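Local coordinates for protein particle-associated glycoside hydrolase (Acinetobacter phage Fri1, PDB 6C72) that is a trimeric tailspike that depolymerises the capsular polysaccharide of Acinetobacter baumannii, probably degrading the host capsule during virus entry, at residues Lys370-Phe384 / Thr394-Leu408. Numbering follows the deposited sequence.
Sequences KDCIVDNCEFDTLAF and TSGRFTNNTLWGKDL. With ZN (zinc ion), chain K; ZN (zinc ion), chain N.
Phe-398 and Phe-379 meet inside a right-handed parallel beta-helix, where 370-384 and 394-408 are neighbouring coils paired in register. The Phe-398 ring, carried by strand 396-399 with CG anti to the backbone N (chi1 -171°), reaches back over the other coil: CD1 lies 3.6 Å from Val-374 CB, and CZ meets Ala-383 CB. Phe-379 comes from the opposite direction, CE2 3.9 Å from Phe-398 CZ, the planes 28° apart but slid until they barely overlap. Phe-384 joins them obliquely, and Ile-361 of the preceding coil packs against Phe-379 and Phe-384.

Where the strands bend, Asn-401 turns inward, its ND2 3.3 Å above the centre of the Phe-398 ring. Its amide bridges the corner: OD1 takes Cys-377 N on a lone pair at 2.7 Å, while ND2 approaches Val-374 O from above the carbonyl plane, a second donor besides Thr-399 N. This fixes the amide's rotation.

At the far end Asp-380 OD1 forms a salt bridge with Lys-406 NZ, its OD2 being held by Gly-357 N. Nearby, Glu-378 OE1 binds a zinc ion at 2.1 Å and also accepts Trp-404 NE1 at 2.8 Å, near the indole plane.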
# COMPACT_ATOMS: atom_id res chain seq x y z
N LYS A 370 8.32 -14.57 -8.10
CA LYS A 370 8.93 -13.25 -8.11
C LYS A 370 8.11 -12.29 -7.26
O LYS A 370 6.88 -12.26 -7.35
CB LYS A 370 9.07 -12.73 -9.55
CG LYS A 370 9.70 -11.32 -9.65
CD LYS A 370 10.12 -10.87 -11.09
CE LYS A 370 8.91 -10.69 -12.03
NZ LYS A 370 9.23 -10.12 -13.38
N ASP A 371 8.81 -11.53 -6.40
CA ASP A 371 8.23 -10.50 -5.54
C ASP A 371 7.14 -11.05 -4.61
O ASP A 371 6.02 -10.55 -4.54
CB ASP A 371 7.68 -9.32 -6.36
CG ASP A 371 7.58 -8.04 -5.53
OD1 ASP A 371 8.32 -7.91 -4.52
OD2 ASP A 371 6.71 -7.19 -5.85
N CYS A 372 7.51 -12.08 -3.85
CA CYS A 372 6.66 -12.61 -2.79
C CYS A 372 6.65 -11.66 -1.58
O CYS A 372 7.70 -11.28 -1.07
CB CYS A 372 7.18 -13.98 -2.39
SG CYS A 372 6.60 -14.62 -0.82
N ILE A 373 5.45 -11.29 -1.12
CA ILE A 373 5.27 -10.30 -0.06
C ILE A 373 4.52 -10.92 1.12
O ILE A 373 3.33 -11.26 1.00
CB ILE A 373 4.52 -9.05 -0.57
CG1 ILE A 373 5.35 -8.31 -1.63
CG2 ILE A 373 4.15 -8.14 0.59
CD1 ILE A 373 6.60 -7.68 -1.09
N VAL A 374 5.18 -11.01 2.27
CA VAL A 374 4.56 -11.44 3.52
C VAL A 374 4.95 -10.41 4.59
O VAL A 374 6.13 -10.29 4.94
CB VAL A 374 5.01 -12.84 3.94
CG1 VAL A 374 4.30 -13.23 5.26
CG2 VAL A 374 4.78 -13.86 2.82
N ASP A 375 3.97 -9.67 5.09
CA ASP A 375 4.27 -8.56 5.99
C ASP A 375 3.28 -8.50 7.15
O ASP A 375 2.07 -8.54 6.93
CB ASP A 375 4.26 -7.24 5.21
CG ASP A 375 4.57 -6.05 6.08
OD1 ASP A 375 5.77 -5.80 6.32
OD2 ASP A 375 3.61 -5.38 6.53
N ASN A 376 3.82 -8.40 8.37
CA ASN A 376 3.02 -8.28 9.59
C ASN A 376 2.02 -9.42 9.73
O ASN A 376 0.88 -9.23 10.15
CB ASN A 376 2.34 -6.91 9.69
CG ASN A 376 3.25 -5.86 10.31
OD1 ASN A 376 3.40 -5.81 11.54
ND2 ASN A 376 3.86 -5.01 9.48
N CYS A 377 2.46 -10.62 9.37
CA CYS A 377 1.68 -11.84 9.49
C CYS A 377 2.13 -12.68 10.69
O CYS A 377 3.25 -12.55 11.19
CB CYS A 377 1.80 -12.66 8.20
SG CYS A 377 1.08 -11.85 6.78
N GLU A 378 1.24 -13.57 11.12
CA GLU A 378 1.52 -14.50 12.21
C GLU A 378 1.47 -15.93 11.70
O GLU A 378 0.61 -16.27 10.88
CB GLU A 378 0.53 -14.33 13.36
CG GLU A 378 0.51 -12.96 14.00
CD GLU A 378 -0.46 -12.90 15.17
OE1 GLU A 378 -0.47 -13.85 15.98
OE2 GLU A 378 -1.24 -11.92 15.25
N PHE A 379 2.38 -16.76 12.18
CA PHE A 379 2.47 -18.16 11.75
C PHE A 379 2.50 -19.06 12.98
O PHE A 379 3.38 -18.90 13.84
CB PHE A 379 3.71 -18.37 10.88
CG PHE A 379 3.66 -17.65 9.57
CD1 PHE A 379 3.11 -18.26 8.44
CD2 PHE A 379 4.15 -16.36 9.45
CE1 PHE A 379 3.04 -17.59 7.21
CE2 PHE A 379 4.10 -15.69 8.23
CZ PHE A 379 3.54 -16.31 7.10
N ASP A 380 1.54 -19.99 13.08
CA ASP A 380 1.55 -20.99 14.14
C ASP A 380 2.58 -22.09 13.89
O ASP A 380 3.01 -22.75 14.85
CB ASP A 380 0.17 -21.64 14.31
CG ASP A 380 -0.78 -20.79 15.12
OD1 ASP A 380 -0.38 -19.69 15.55
OD2 ASP A 380 -1.94 -21.21 15.31
N THR A 381 2.95 -22.31 12.64
CA THR A 381 3.88 -23.38 12.29
C THR A 381 4.81 -22.85 11.20
O THR A 381 5.02 -21.63 11.14
CB THR A 381 3.09 -24.63 11.85
OG1 THR A 381 3.97 -25.73 11.59
CG2 THR A 381 2.22 -24.36 10.61
N LEU A 382 5.35 -23.73 10.36
CA LEU A 382 6.22 -23.31 9.25
C LEU A 382 5.59 -22.17 8.47
O LEU A 382 4.39 -22.20 8.15
CB LEU A 382 6.46 -24.47 8.28
CG LEU A 382 7.02 -25.80 8.78
CD1 LEU A 382 6.96 -26.79 7.63
CD2 LEU A 382 8.45 -25.65 9.30
N ALA A 383 6.40 -21.17 8.13
CA ALA A 383 5.88 -20.13 7.25
C ALA A 383 5.69 -20.63 5.83
O ALA A 383 4.69 -20.30 5.18
CB ALA A 383 6.81 -18.91 7.27
N PHE A 384 6.61 -21.45 5.32
CA PHE A 384 6.58 -21.93 3.94
C PHE A 384 6.74 -23.44 3.91
O PHE A 384 7.63 -23.98 4.57
CB PHE A 384 7.69 -21.31 3.08
CG PHE A 384 7.54 -19.85 2.89
CD1 PHE A 384 6.75 -19.35 1.86
CD2 PHE A 384 8.17 -18.96 3.76
CE1 PHE A 384 6.61 -17.99 1.68
CE2 PHE A 384 8.02 -17.60 3.60
CZ PHE A 384 7.24 -17.11 2.56
N THR A 394 12.04 -16.52 -5.95
CA THR A 394 13.09 -15.78 -6.61
C THR A 394 13.43 -14.50 -5.87
O THR A 394 14.61 -14.16 -5.71
CB THR A 394 12.65 -15.47 -8.03
OG1 THR A 394 12.44 -16.71 -8.70
CG2 THR A 394 13.69 -14.67 -8.76
N SER A 395 12.42 -13.77 -5.42
CA SER A 395 12.67 -12.52 -4.72
C SER A 395 11.47 -12.19 -3.85
O SER A 395 10.38 -12.74 -4.03
CB SER A 395 12.92 -11.37 -5.71
OG SER A 395 11.80 -11.19 -6.53
N GLY A 396 11.68 -11.25 -2.95
CA GLY A 396 10.60 -10.74 -2.16
C GLY A 396 11.07 -10.20 -0.83
O GLY A 396 12.27 -10.09 -0.56
N ARG A 397 10.08 -9.87 -0.00
CA ARG A 397 10.26 -9.25 1.30
C ARG A 397 9.38 -9.98 2.29
O ARG A 397 8.16 -10.08 2.11
CB ARG A 397 9.90 -7.76 1.24
CG ARG A 397 10.71 -7.00 0.22
CD ARG A 397 10.29 -5.55 0.13
NE ARG A 397 10.43 -4.87 1.41
CZ ARG A 397 11.56 -4.29 1.84
NH1 ARG A 397 12.66 -4.31 1.09
NH2 ARG A 397 11.58 -3.67 3.02
N PHE A 398 10.02 -10.56 3.31
CA PHE A 398 9.38 -11.25 4.42
C PHE A 398 9.67 -10.40 5.66
O PHE A 398 10.69 -10.57 6.32
CB PHE A 398 9.92 -12.66 4.54
CG PHE A 398 9.18 -13.53 5.52
CD1 PHE A 398 8.10 -14.28 5.11
CD2 PHE A 398 9.61 -13.64 6.83
CE1 PHE A 398 7.43 -15.10 6.01
CE2 PHE A 398 8.95 -14.47 7.73
CZ PHE A 398 7.85 -15.19 7.32
N THR A 399 8.76 -9.47 5.96
CA THR A 399 9.03 -8.41 6.92
C THR A 399 8.03 -8.41 8.07
O THR A 399 6.82 -8.64 7.87
CB THR A 399 9.02 -7.04 6.24
OG1 THR A 399 7.84 -6.93 5.43
CG2 THR A 399 10.28 -6.83 5.36
N ASN A 400 8.54 -8.15 9.28
CA ASN A 400 7.70 -7.86 10.43
C ASN A 400 6.70 -8.98 10.71
O ASN A 400 5.58 -8.72 11.13
CB ASN A 400 6.97 -6.54 10.26
CG ASN A 400 7.92 -5.38 10.09
OD1 ASN A 400 7.88 -4.66 9.08
ND2 ASN A 400 8.80 -5.19 11.07
N ASN A 401 7.08 -10.22 10.46
CA ASN A 401 6.24 -11.36 10.75
C ASN A 401 6.72 -12.03 12.02
O ASN A 401 7.86 -11.85 12.45
CB ASN A 401 6.25 -12.36 9.59
CG ASN A 401 5.91 -11.71 8.26
OD1 ASN A 401 4.78 -11.24 8.08
ND2 ASN A 401 6.89 -11.65 7.33
N THR A 402 5.84 -12.84 12.60
CA THR A 402 6.17 -13.62 13.78
C THR A 402 5.96 -15.09 13.45
O THR A 402 4.91 -15.47 12.92
CB THR A 402 5.32 -13.19 14.99
OG1 THR A 402 5.66 -11.84 15.35
CG2 THR A 402 5.53 -14.10 16.22
N LEU A 403 6.95 -15.90 13.72
CA LEU A 403 6.80 -17.35 13.67
C LEU A 403 6.66 -17.82 15.12
O LEU A 403 7.63 -17.82 15.89
CB LEU A 403 7.97 -18.01 12.95
CG LEU A 403 7.82 -18.04 11.41
CD1 LEU A 403 7.97 -16.66 10.77
CD2 LEU A 403 8.79 -19.03 10.77
N TRP A 404 5.43 -18.17 15.52
CA TRP A 404 5.18 -18.53 16.91
C TRP A 404 5.78 -19.88 17.26
O TRP A 404 6.09 -20.13 18.43
CB TRP A 404 3.68 -18.52 17.21
CG TRP A 404 3.03 -17.15 17.20
CD1 TRP A 404 2.04 -16.71 16.36
CD2 TRP A 404 3.32 -16.07 18.10
NE1 TRP A 404 1.71 -15.41 16.67
CE2 TRP A 404 2.47 -14.99 17.73
CE3 TRP A 404 4.22 -15.89 19.15
CZ2 TRP A 404 2.50 -13.77 18.39
CZ3 TRP A 404 4.24 -14.69 19.80
CH2 TRP A 404 3.39 -13.63 19.42
N GLY A 405 5.93 -20.77 16.27
CA GLY A 405 6.47 -22.10 16.54
C GLY A 405 5.61 -22.93 17.47
O GLY A 405 6.15 -23.72 18.25
N LYS A 406 4.29 -22.78 17.40
CA LYS A 406 3.42 -23.58 18.25
C LYS A 406 3.44 -25.04 17.83
O LYS A 406 3.40 -25.94 18.69
CB LYS A 406 1.99 -23.02 18.20
CG LYS A 406 1.90 -21.57 18.69
CD LYS A 406 0.50 -20.97 18.54
CE LYS A 406 0.51 -19.47 18.82
NZ LYS A 406 -0.75 -18.77 18.38
N ASP A 407 3.52 -25.31 16.53
CA ASP A 407 3.57 -26.69 16.05
C ASP A 407 4.99 -27.04 15.64
O ASP A 407 5.81 -27.40 16.49
CB ASP A 407 2.61 -26.89 14.88
CG ASP A 407 2.28 -28.35 14.64
OD1 ASP A 407 2.70 -29.20 15.45
OD2 ASP A 407 1.61 -28.65 13.63
N LEU A 408 5.30 -26.96 14.34
CA LEU A 408 6.66 -27.18 13.87
C LEU A 408 7.54 -25.96 14.13
O LEU A 408 7.09 -24.81 14.07
CB LEU A 408 6.67 -27.54 12.39
CG LEU A 408 5.96 -28.85 12.05
CD1 LEU A 408 6.04 -29.17 10.56
CD2 LEU A 408 6.52 -30.00 12.89
ZN ZN K . -1.85 -14.45 17.47
ZN ZN N . 7.00 -4.95 -5.09
O HOH W 1 8.17 -5.25 -3.28
O HOH W 2 6.10 -20.50 13.52
O HOH W 3 2.54 -28.01 10.76
O HOH W 4 5.44 -5.83 -4.28
O HOH W 5 5.40 -5.10 -6.35
O HOH W 6 6.86 -3.20 -3.99
O HOH W 7 8.95 -3.67 -5.92